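Local coordinates for protein beta-galactosidase/beta-glucuronidase (Faecalibacterium prausnitzii L2-6, PDB 6MVF) that binds flavin mononucleotide and, as a member of glycoside hydrolase family 2, is thought to hydrolyse beta-glucuronide linkages, at residues T331-H336 with I484-C489; A353-I358 with T430-S435; S397-I402 with S451-F456. All blocks are in the same frame, centred on the assembly; numbering follows the deposited sequence.

Contact 1: residues T331-H336 with I484-C489; sequences TIRLAH and ISEYGC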
loop_
_atom_site.group_PDB
_atom_site.type_symbol
_atom_site.label_atom_id
_atom_site.label_comp_id
_atom_site.label_asym_id
_atom_site.label_seq_id
_atom_site.Cartn_x
_atom_site.Cartn_y
_atom_site.Cartn_z
ATOM N N THR A 331 -20.433 -23.949 5.114
ATOM C CA THR A 331 -20.012 -24.935 4.132
ATOM C C THR A 331 -20.241 -24.370 2.742
ATOM O O THR A 331 -21.177 -23.594 2.513
ATOM C CB THR A 331 -20.762 -26.286 4.328
ATOM O OG1 THR A 331 -20.303 -27.249 3.378
ATOM C CG2 THR A 331 -22.270 -26.125 4.213
ATOM N N ILE A 332 -19.368 -24.741 1.819
ATOM C CA ILE A 332 -19.522 -24.357 0.425
ATOM C C ILE A 332 -19.299 -25.583 -0.437
ATOM O O ILE A 332 -18.212 -26.173 -0.401
ATOM C CB ILE A 332 -18.549 -23.257 -0.006
ATOM C CG1 ILE A 332 -18.847 -21.939 0.698
ATOM C CG2 ILE A 332 -18.640 -23.097 -1.528
ATOM C CD1 ILE A 332 -17.721 -20.909 0.539
ATOM N N ARG A 333 -20.303 -25.942 -1.238
ATOM C CA ARG A 333 -20.130 -26.961 -2.264
ATOM C C ARG A 333 -19.598 -26.299 -3.535
ATOM O O ARG A 333 -20.279 -25.467 -4.153
ATOM C CB ARG A 333 -21.436 -27.703 -2.541
ATOM C CG ARG A 333 -21.296 -28.679 -3.693
ATOM C CD ARG A 333 -22.585 -29.402 -3.995
ATOM N NE ARG A 333 -22.428 -30.302 -5.133
ATOM C CZ ARG A 333 -23.369 -30.518 -6.045
ATOM N NH1 ARG A 333 -24.538 -29.893 -5.955
ATOM N NH2 ARG A 333 -23.133 -31.348 -7.051
ATOM N N LEU A 334 -18.383 -26.667 -3.923
ATOM C CA LEU A 334 -17.710 -26.032 -5.054
ATOM C C LEU A 334 -17.977 -26.825 -6.336
ATOM O O LEU A 334 -17.103 -27.472 -6.918
ATOM C CB LEU A 334 -16.223 -25.890 -4.752
ATOM C CG LEU A 334 -16.054 -24.659 -3.871
ATOM C CD1 LEU A 334 -14.605 -24.402 -3.544
ATOM C CD2 LEU A 334 -16.694 -23.439 -4.556
ATOM N N ALA A 335 -19.224 -26.748 -6.785
ATOM C CA ALA A 335 -19.644 -27.476 -7.971
ATOM C C ALA A 335 -19.225 -26.707 -9.230
ATOM O O ALA A 335 -18.970 -25.506 -9.174
ATOM C CB ALA A 335 -21.160 -27.699 -7.921
ATOM N N HIS A 336 -19.123 -27.401 -10.375
ATOM C CA HIS A 336 -19.214 -28.862 -10.538
ATOM C C HIS A 336 -17.870 -29.373 -11.026
ATOM O O HIS A 336 -17.809 -30.269 -11.862
ATOM C CB HIS A 336 -20.270 -29.285 -11.574
ATOM C CG HIS A 336 -21.695 -29.182 -11.118
ATOM N ND1 HIS A 336 -22.224 -29.974 -10.119
ATOM C CD2 HIS A 336 -22.720 -28.420 -11.574
ATOM C CE1 HIS A 336 -23.504 -29.684 -9.959
ATOM N NE2 HIS A 336 -23.830 -28.743 -10.829
ATOM N N ILE A 484 -28.494 -32.702 1.525
ATOM C CA ILE A 484 -29.156 -32.146 0.350
ATOM C C ILE A 484 -28.145 -31.267 -0.376
ATOM O O ILE A 484 -27.853 -30.144 0.066
ATOM C CB ILE A 484 -30.438 -31.373 0.707
ATOM C CG1 ILE A 484 -31.465 -32.328 1.333
ATOM C CG2 ILE A 484 -31.031 -30.680 -0.530
ATOM C CD1 ILE A 484 -31.730 -33.621 0.512
ATOM N N SER A 485 -27.612 -31.779 -1.493
ATOM C CA SER A 485 -26.547 -31.091 -2.216
ATOM C C SER A 485 -27.052 -29.977 -3.124
ATOM O O SER A 485 -26.255 -29.123 -3.517
ATOM C CB SER A 485 -25.735 -32.094 -3.039
ATOM O OG SER A 485 -26.585 -33.026 -3.695
ATOM N N GLU A 486 -28.328 -30.005 -3.517
ATOM C CA GLU A 486 -28.977 -28.898 -4.210
ATOM C C GLU A 486 -30.431 -28.864 -3.794
ATOM O O GLU A 486 -31.089 -29.907 -3.711
ATOM C CB GLU A 486 -28.956 -28.980 -5.749
ATOM C CG GLU A 486 -27.622 -29.191 -6.399
ATOM C CD GLU A 486 -27.704 -29.155 -7.918
ATOM O OE1 GLU A 486 -28.794 -28.831 -8.459
ATOM O OE2 GLU A 486 -26.668 -29.448 -8.572
ATOM N N TYR A 487 -30.901 -27.653 -3.530
ATOM C CA TYR A 487 -32.304 -27.298 -3.439
ATOM C C TYR A 487 -32.368 -25.804 -3.716
ATOM O O TYR A 487 -31.388 -25.087 -3.502
ATOM C CB TYR A 487 -32.894 -27.638 -2.067
ATOM C CG TYR A 487 -32.392 -26.787 -0.924
ATOM C CD1 TYR A 487 -31.203 -27.100 -0.253
ATOM C CD2 TYR A 487 -33.102 -25.667 -0.513
ATOM C CE1 TYR A 487 -30.748 -26.307 0.804
ATOM C CE2 TYR A 487 -32.663 -24.878 0.535
ATOM C CZ TYR A 487 -31.494 -25.199 1.192
ATOM O OH TYR A 487 -31.093 -24.405 2.241
ATOM N N GLY A 488 -33.497 -25.334 -4.215
ATOM C CA GLY A 488 -33.588 -23.926 -4.525
ATOM C C GLY A 488 -34.760 -23.636 -5.440
ATOM O O GLY A 488 -35.583 -24.494 -5.720
ATOM N N CYS A 489 -34.786 -22.406 -5.923
ATOM C CA CYS A 489 -35.982 -21.884 -6.552
ATOM C C CYS A 489 -35.588 -20.598 -7.254
ATOM O O CYS A 489 -34.709 -19.879 -6.773
ATOM C CB CYS A 489 -37.041 -21.657 -5.478
ATOM S SG CYS A 489 -38.483 -20.848 -5.974
#
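Arg333 reaches across to Ser485 and Glu486 with NH1, which serves two acceptors, both weakly. A salt bridge joins Arg333 NH1 to Glu486 OE2 at 3.4 Å, the guanidinium and carboxylate planes inclined by 35°. A weak hydrogen bond runs from Arg333 NH1 to the carbonyl O of Ser485 at 3.1 Å. With CG anti to the backbone N (chi1 175°) and the chain extended as far as NE, the arginine carries its charge far from its own strand. These segments belong to the second and seventh parallel strands of the TIM barrel, so the side chains meet inside it, where every touching residue is buried. The other amino group, NH2, is held more firmly by Asn398 and Glu357; an alanine in place of Arg333 would probably leave Glu486 OE2 without its cationic mate and take from Glu357 its salt bridge. The remaining contacts are not hydrogen-bonded. Ser485 CB lies over one guanidinium face, 3.8 Å from Arg333 NH1, while Glu486 CG sits at the guanidinium edge. His336, preceded by a cis peptide, turns its ring edge to the carboxylate, His336 CE1 lying 3.5 Å from Glu486 OE2. Its ND1 is hydrogen-bonded to Glu357, and Glu486 OE1 to the hydroxyl of Tyr455.

Contact 2: residues A353-I358 with T430-S435; sequences AVWAEI and TIAHVS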
loop_
_atom_site.group_PDB
_atom_site.type_symbol
_atom_site.label_atom_id
_atom_site.label_comp_id
_atom_site.label_asym_id
_atom_site.label_seq_id
_atom_site.Cartn_x
_atom_site.Cartn_y
_atom_site.Cartn_z
ATOM N N ALA A 353 -16.287 -25.450 5.408
ATOM C CA ALA A 353 -16.206 -26.859 5.036
ATOM C C ALA A 353 -16.504 -26.996 3.543
ATOM O O ALA A 353 -17.604 -26.651 3.107
ATOM C CB ALA A 353 -17.198 -27.671 5.878
ATOM N N VAL A 354 -15.545 -27.485 2.753
ATOM C CA VAL A 354 -15.653 -27.484 1.292
ATOM C C VAL A 354 -15.899 -28.895 0.765
ATOM O O VAL A 354 -15.210 -29.848 1.152
ATOM C CB VAL A 354 -14.402 -26.895 0.626
ATOM C CG1 VAL A 354 -14.446 -27.138 -0.892
ATOM C CG2 VAL A 354 -14.284 -25.415 0.941
ATOM N N TRP A 355 -16.878 -29.013 -0.134
ATOM C CA TRP A 355 -17.117 -30.194 -0.959
ATOM C C TRP A 355 -16.546 -29.889 -2.352
ATOM O O TRP A 355 -17.037 -28.996 -3.053
ATOM C CB TRP A 355 -18.618 -30.521 -0.955
ATOM C CG TRP A 355 -19.247 -31.375 -2.095
ATOM C CD1 TRP A 355 -18.802 -31.535 -3.389
ATOM C CD2 TRP A 355 -20.461 -32.144 -2.007
ATOM N NE1 TRP A 355 -19.650 -32.350 -4.093
ATOM C CE2 TRP A 355 -20.677 -32.739 -3.277
ATOM C CE3 TRP A 355 -21.393 -32.384 -0.981
ATOM C CZ2 TRP A 355 -21.779 -33.567 -3.547
ATOM C CZ3 TRP A 355 -22.492 -33.203 -1.251
ATOM C CH2 TRP A 355 -22.666 -33.789 -2.525
ATOM N N ALA A 356 -15.486 -30.602 -2.737
ATOM C CA ALA A 356 -14.874 -30.456 -4.052
ATOM C C ALA A 356 -15.217 -31.659 -4.926
ATOM O O ALA A 356 -15.284 -32.791 -4.432
ATOM C CB ALA A 356 -13.353 -30.303 -3.944
ATOM N N GLU A 357 -15.426 -31.418 -6.228
ATOM C CA GLU A 357 -15.862 -32.487 -7.120
ATOM C C GLU A 357 -15.292 -32.304 -8.527
ATOM O O GLU A 357 -14.771 -31.244 -8.890
ATOM C CB GLU A 357 -17.391 -32.571 -7.172
ATOM C CG GLU A 357 -18.051 -31.439 -7.889
ATOM C CD GLU A 357 -19.576 -31.573 -7.930
ATOM O OE1 GLU A 357 -20.149 -32.251 -7.052
ATOM O OE2 GLU A 357 -20.211 -31.008 -8.849
ATOM N N ILE A 358 -15.400 -33.376 -9.314
ATOM C CA ILE A 358 -15.008 -33.407 -10.723
ATOM C C ILE A 358 -16.273 -33.252 -11.561
ATOM O O ILE A 358 -17.370 -33.522 -11.054
ATOM C CB ILE A 358 -14.271 -34.709 -11.070
ATOM C CG1 ILE A 358 -15.160 -35.915 -10.736
ATOM C CG2 ILE A 358 -12.928 -34.786 -10.359
ATOM C CD1 ILE A 358 -14.503 -37.231 -10.953
ATOM N N THR A 430 -18.342 -38.413 -1.295
ATOM C CA THR A 430 -19.749 -38.044 -1.363
ATOM C C THR A 430 -20.195 -38.180 -2.809
ATOM O O THR A 430 -19.384 -38.417 -3.708
ATOM C CB THR A 430 -20.013 -36.607 -0.839
ATOM O OG1 THR A 430 -21.424 -36.383 -0.679
ATOM C CG2 THR A 430 -19.460 -35.533 -1.801
ATOM N N ILE A 431 -21.501 -38.005 -3.020
ATOM C CA ILE A 431 -22.113 -38.080 -4.340
ATOM C C ILE A 431 -23.364 -37.212 -4.317
ATOM O O ILE A 431 -23.993 -37.030 -3.271
ATOM C CB ILE A 431 -22.413 -39.559 -4.730
ATOM C CG1 ILE A 431 -22.970 -39.653 -6.153
ATOM C CG2 ILE A 431 -23.347 -40.257 -3.692
ATOM C CD1 ILE A 431 -22.805 -41.008 -6.743
ATOM N N ALA A 432 -23.733 -36.661 -5.470
ATOM C CA ALA A 432 -24.971 -35.887 -5.580
ATOM C C ALA A 432 -25.924 -36.603 -6.533
ATOM O O ALA A 432 -25.625 -36.754 -7.725
ATOM C CB ALA A 432 -24.694 -34.455 -6.042
ATOM N N HIS A 433 -27.057 -37.060 -6.003
ATOM C CA HIS A 433 -28.044 -37.791 -6.797
ATOM C C HIS A 433 -29.056 -36.847 -7.449
ATOM O O HIS A 433 -29.468 -35.841 -6.854
ATOM C CB HIS A 433 -28.798 -38.797 -5.926
ATOM C CG HIS A 433 -27.937 -39.859 -5.321
ATOM N ND1 HIS A 433 -27.222 -40.760 -6.080
ATOM C CD2 HIS A 433 -27.701 -40.185 -4.025
ATOM C CE1 HIS A 433 -26.566 -41.582 -5.277
ATOM N NE2 HIS A 433 -26.840 -41.254 -4.026
ATOM N N VAL A 434 -29.469 -37.192 -8.675
ATOM C CA VAL A 434 -30.622 -36.523 -9.275
ATOM C C VAL A 434 -31.891 -36.877 -8.491
ATOM O O VAL A 434 -31.968 -37.895 -7.789
ATOM C CB VAL A 434 -30.754 -36.883 -10.769
ATOM C CG1 VAL A 434 -31.200 -38.327 -10.954
ATOM C CG2 VAL A 434 -31.705 -35.908 -11.493
ATOM N N SER A 435 -32.895 -36.004 -8.605
ATOM C CA SER A 435 -34.060 -36.084 -7.729
ATOM C C SER A 435 -34.754 -37.443 -7.814
ATOM O O SER A 435 -35.185 -37.995 -6.792
ATOM C CB SER A 435 -35.040 -34.967 -8.076
ATOM O OG SER A 435 -36.044 -34.865 -7.095
#
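Trp355 and Thr430 pack together inside the TIM barrel, joining its third parallel strand, 353-357, to the fifth, 428-433. The fourth strand, 391-398, lies between these two in the sheet, and the strand segments pass 9.0 Å apart with their directions turned by 75°. No hydrogen bond crosses the contact, which is built on the indole. Trp355 loses the most surface: CG stands anti to the backbone N (chi1 158°), which sends the ring inward toward the fifth strand. Thr430 comes next. Its methyl CG2 sits almost straight above the six-membered ring of Trp355, 3.4 Å from the centroid and 11° off the normal, a CH-pi contact; its hydroxyl OG1 lies nearer the rim of the same ring, by Trp355 CZ3 and CH2. The two side chains cross at about a right angle, the short threonine branches meeting the broad indole. Ala432, two residues further along, adds an apolar contact, its CB 3.9 Å from Trp355 CZ2, and this methyl also touches Arg333 and Asn398. The carbonyl O of Ile431 approaches Trp355 CH2 obliquely. Rotation of the indole is restrained from its own strand as well: Trp355 NE1 donates to Glu357 OE1, the oxygen that also pairs with Arg333, at 3.0 Å, on the anti side of the carboxylate but well out of its plane, with OE1 lying off the indole plane.

Contact 3: residues S397-I402 with S451-F456; sequences SNEILI and SYNHYF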
loop_
_atom_site.group_PDB
_atom_site.type_symbol
_atom_site.label_atom_id
_atom_site.label_comp_id
_atom_site.label_asym_id
_atom_site.label_seq_id
_atom_site.Cartn_x
_atom_site.Cartn_y
_atom_site.Cartn_z
ATOM N N SER A 397 -19.581 -37.712 -8.526
ATOM C CA SER A 397 -20.464 -37.435 -9.665
ATOM C C SER A 397 -21.640 -36.579 -9.219
ATOM O O SER A 397 -22.003 -36.549 -8.041
ATOM C CB SER A 397 -20.989 -38.719 -10.331
ATOM O OG SER A 397 -21.880 -39.429 -9.486
ATOM N N ASN A 398 -22.247 -35.898 -10.188
ATOM C CA ASN A 398 -23.481 -35.139 -9.979
ATOM C C ASN A 398 -24.535 -35.634 -10.959
ATOM O O ASN A 398 -24.334 -35.557 -12.176
ATOM C CB ASN A 398 -23.263 -33.631 -10.164
ATOM C CG ASN A 398 -24.550 -32.834 -10.005
ATOM O OD1 ASN A 398 -25.087 -32.725 -8.895
ATOM N ND2 ASN A 398 -25.054 -32.271 -11.109
ATOM N N GLU A 399 -25.643 -36.157 -10.433
ATOM C CA GLU A 399 -26.832 -36.448 -11.241
ATOM C C GLU A 399 -26.514 -37.358 -12.427
ATOM O O GLU A 399 -27.092 -37.218 -13.506
ATOM C CB GLU A 399 -27.490 -35.153 -11.724
ATOM C CG GLU A 399 -28.133 -34.347 -10.633
ATOM C CD GLU A 399 -28.912 -33.162 -11.182
ATOM O OE1 GLU A 399 -28.743 -32.859 -12.387
ATOM O OE2 GLU A 399 -29.689 -32.531 -10.418
ATOM N N ILE A 400 -25.598 -38.310 -12.219
ATOM C CA ILE A 400 -25.099 -39.133 -13.316
ATOM C C ILE A 400 -26.181 -40.046 -13.928
ATOM O O ILE A 400 -26.002 -40.555 -15.045
ATOM C CB ILE A 400 -23.866 -39.939 -12.836
ATOM C CG1 ILE A 400 -23.001 -40.345 -14.033
ATOM C CG2 ILE A 400 -24.278 -41.157 -12.010
ATOM C CD1 ILE A 400 -22.750 -39.210 -15.035
ATOM N N LEU A 401 -27.314 -40.241 -13.250
ATOM C CA LEU A 401 -28.378 -41.085 -13.799
ATOM C C LEU A 401 -29.309 -40.356 -14.750
ATOM O O LEU A 401 -30.265 -40.971 -15.227
ATOM C CB LEU A 401 -29.237 -41.693 -12.691
ATOM C CG LEU A 401 -28.600 -42.645 -11.691
ATOM C CD1 LEU A 401 -29.690 -43.296 -10.873
ATOM C CD2 LEU A 401 -27.738 -43.657 -12.385
ATOM N N ILE A 402 -29.098 -39.067 -15.012
ATOM C CA ILE A 402 -29.972 -38.383 -15.957
ATOM C C ILE A 402 -29.936 -39.084 -17.307
ATOM O O ILE A 402 -30.962 -39.203 -17.986
ATOM C CB ILE A 402 -29.596 -36.894 -16.067
ATOM C CG1 ILE A 402 -30.267 -36.095 -14.948
ATOM C CG2 ILE A 402 -30.008 -36.312 -17.421
ATOM C CD1 ILE A 402 -29.666 -34.703 -14.771
ATOM N N SER A 451 -25.916 -37.363 -0.962
ATOM C CA SER A 451 -26.835 -36.240 -0.987
ATOM C C SER A 451 -27.745 -36.317 -2.208
ATOM O O SER A 451 -27.397 -36.901 -3.240
ATOM C CB SER A 451 -26.088 -34.896 -0.964
ATOM O OG SER A 451 -25.565 -34.614 0.326
ATOM N N TYR A 452 -28.904 -35.688 -2.082
ATOM C CA TYR A 452 -29.865 -35.591 -3.164
ATOM C C TYR A 452 -30.041 -34.145 -3.614
ATOM O O TYR A 452 -29.941 -33.203 -2.818
ATOM C CB TYR A 452 -31.219 -36.162 -2.747
ATOM C CG TYR A 452 -31.406 -37.633 -3.018
ATOM C CD1 TYR A 452 -30.962 -38.581 -2.122
ATOM C CD2 TYR A 452 -32.070 -38.072 -4.161
ATOM C CE1 TYR A 452 -31.167 -39.937 -2.353
ATOM C CE2 TYR A 452 -32.283 -39.424 -4.405
ATOM C CZ TYR A 452 -31.827 -40.359 -3.492
ATOM O OH TYR A 452 -32.017 -41.714 -3.713
ATOM N N ASN A 453 -30.296 -33.988 -4.913
ATOM C CA ASN A 453 -30.695 -32.717 -5.496
ATOM C C ASN A 453 -32.225 -32.708 -5.627
ATOM O O ASN A 453 -32.788 -33.415 -6.473
ATOM C CB ASN A 453 -30.012 -32.523 -6.849
ATOM C CG ASN A 453 -28.497 -32.421 -6.733
ATOM O OD1 ASN A 453 -27.945 -32.356 -5.637
ATOM N ND2 ASN A 453 -27.821 -32.390 -7.872
ATOM N N HIS A 454 -32.904 -31.907 -4.800
ATOM C CA HIS A 454 -34.357 -31.866 -4.816
ATOM C C HIS A 454 -34.879 -30.462 -5.081
ATOM O O HIS A 454 -34.330 -29.471 -4.581
ATOM C CB HIS A 454 -34.930 -32.377 -3.507
ATOM C CG HIS A 454 -34.940 -33.867 -3.413
ATOM N ND1 HIS A 454 -35.482 -34.666 -4.398
ATOM C CD2 HIS A 454 -34.454 -34.705 -2.468
ATOM C CE1 HIS A 454 -35.328 -35.935 -4.062
ATOM N NE2 HIS A 454 -34.711 -35.985 -2.894
ATOM N N TYR A 455 -35.966 -30.388 -5.851
ATOM C CA TYR A 455 -36.609 -29.116 -6.151
ATOM C C TYR A 455 -38.121 -29.230 -5.994
ATOM O O TYR A 455 -38.894 -28.664 -6.776
ATOM C CB TYR A 455 -36.237 -28.625 -7.550
ATOM C CG TYR A 455 -34.763 -28.314 -7.761
ATOM C CD1 TYR A 455 -34.260 -27.031 -7.518
ATOM C CD2 TYR A 455 -33.880 -29.288 -8.226
ATOM C CE1 TYR A 455 -32.921 -26.724 -7.718
ATOM C CE2 TYR A 455 -32.532 -28.991 -8.428
ATOM C CZ TYR A 455 -32.061 -27.702 -8.167
ATOM O OH TYR A 455 -30.743 -27.387 -8.373
ATOM N N PHE A 456 -38.569 -29.956 -4.969
ATOM C CA PHE A 456 -39.988 -29.973 -4.647
ATOM C C PHE A 456 -40.445 -28.568 -4.292
ATOM O O PHE A 456 -39.965 -27.972 -3.321
ATOM C CB PHE A 456 -40.274 -30.939 -3.501
ATOM C CG PHE A 456 -39.733 -32.316 -3.731
ATOM C CD1 PHE A 456 -40.181 -33.075 -4.799
ATOM C CD2 PHE A 456 -38.785 -32.851 -2.871
ATOM C CE1 PHE A 456 -39.685 -34.330 -5.020
ATOM C CE2 PHE A 456 -38.290 -34.098 -3.077
ATOM C CZ PHE A 456 -38.739 -34.845 -4.158
HETATM O O HOH W 1 -32.539 -33.267 -9.416
#
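Asn453 extends its amide ND2 between Asn398 and Glu399, giving one N-H to each. The bond from Asn453 ND2 to Asn398 OD1 is 2.9 Å long; the two side chains cross at about a right angle, their amide planes 38° apart, and the donor stands tilted from the carbonyl plane of Asn398. The bond from Asn453 ND2 to Glu399 OE2, at 3.2 Å, is nearly straight. It leaves within the plane of the Asn453 amide but reaches the glutamate oxygen from above the carboxylate plane. Glu399 follows directly on the end of its strand with a left-handed backbone conformation; its CG lies beside the backbone N (chi1 -69°) and the chain is extended beyond it, which brings the carboxylate obliquely to Asn453, with Glu399 CG also 3.4 Å from Asn453 ND2. A water adds a second route, donating to Glu399 OE2 at 3.1 Å and to the backbone O of Asn453 at 3.0 Å. The other end of the Asn453 amide is engaged too: OD1 accepts from Ser485, its strongest polar partner, so both ends of the group oppose a flip. Asn398 OD1 likewise has a second donor, Arg333. The contact spans the fourth and sixth barrel strands at their C-terminal ends, the end of a TIM barrel where active sites are found. Strand 428-433 runs between them, with Ala432 touching both asparagines. Outside the barrel, Ile400 and Leu401 pack on Leu409 of helix 407-423, while Tyr452 meets Trp469 of helix 466-476 edge-to-face.

Overall arrangement
Followed from the N terminus, the chain enters contact 1 at 331-336, contact 2 at 353-358 and contact 3 at 397-402. Contact 2 closes first, at 430-435, then contact 3 at 451-456, and contact 1 last, at 484-489. Contacts 2 and 3 therefore cross, and both nest within the long loop closed by contact 1. Each joins strands that are not neighbours in the barrel: second with seventh, third with fifth, fourth with sixth. Their centres lie about 8 to 10 Å apart. His336 ND1 to Glu357 OE2 at 2.6 Å links contacts 1 and 2, Ser485 OG to Asn453 OD1 at 2.5 Å contacts 1 and 3; together the three reach strands two to seven.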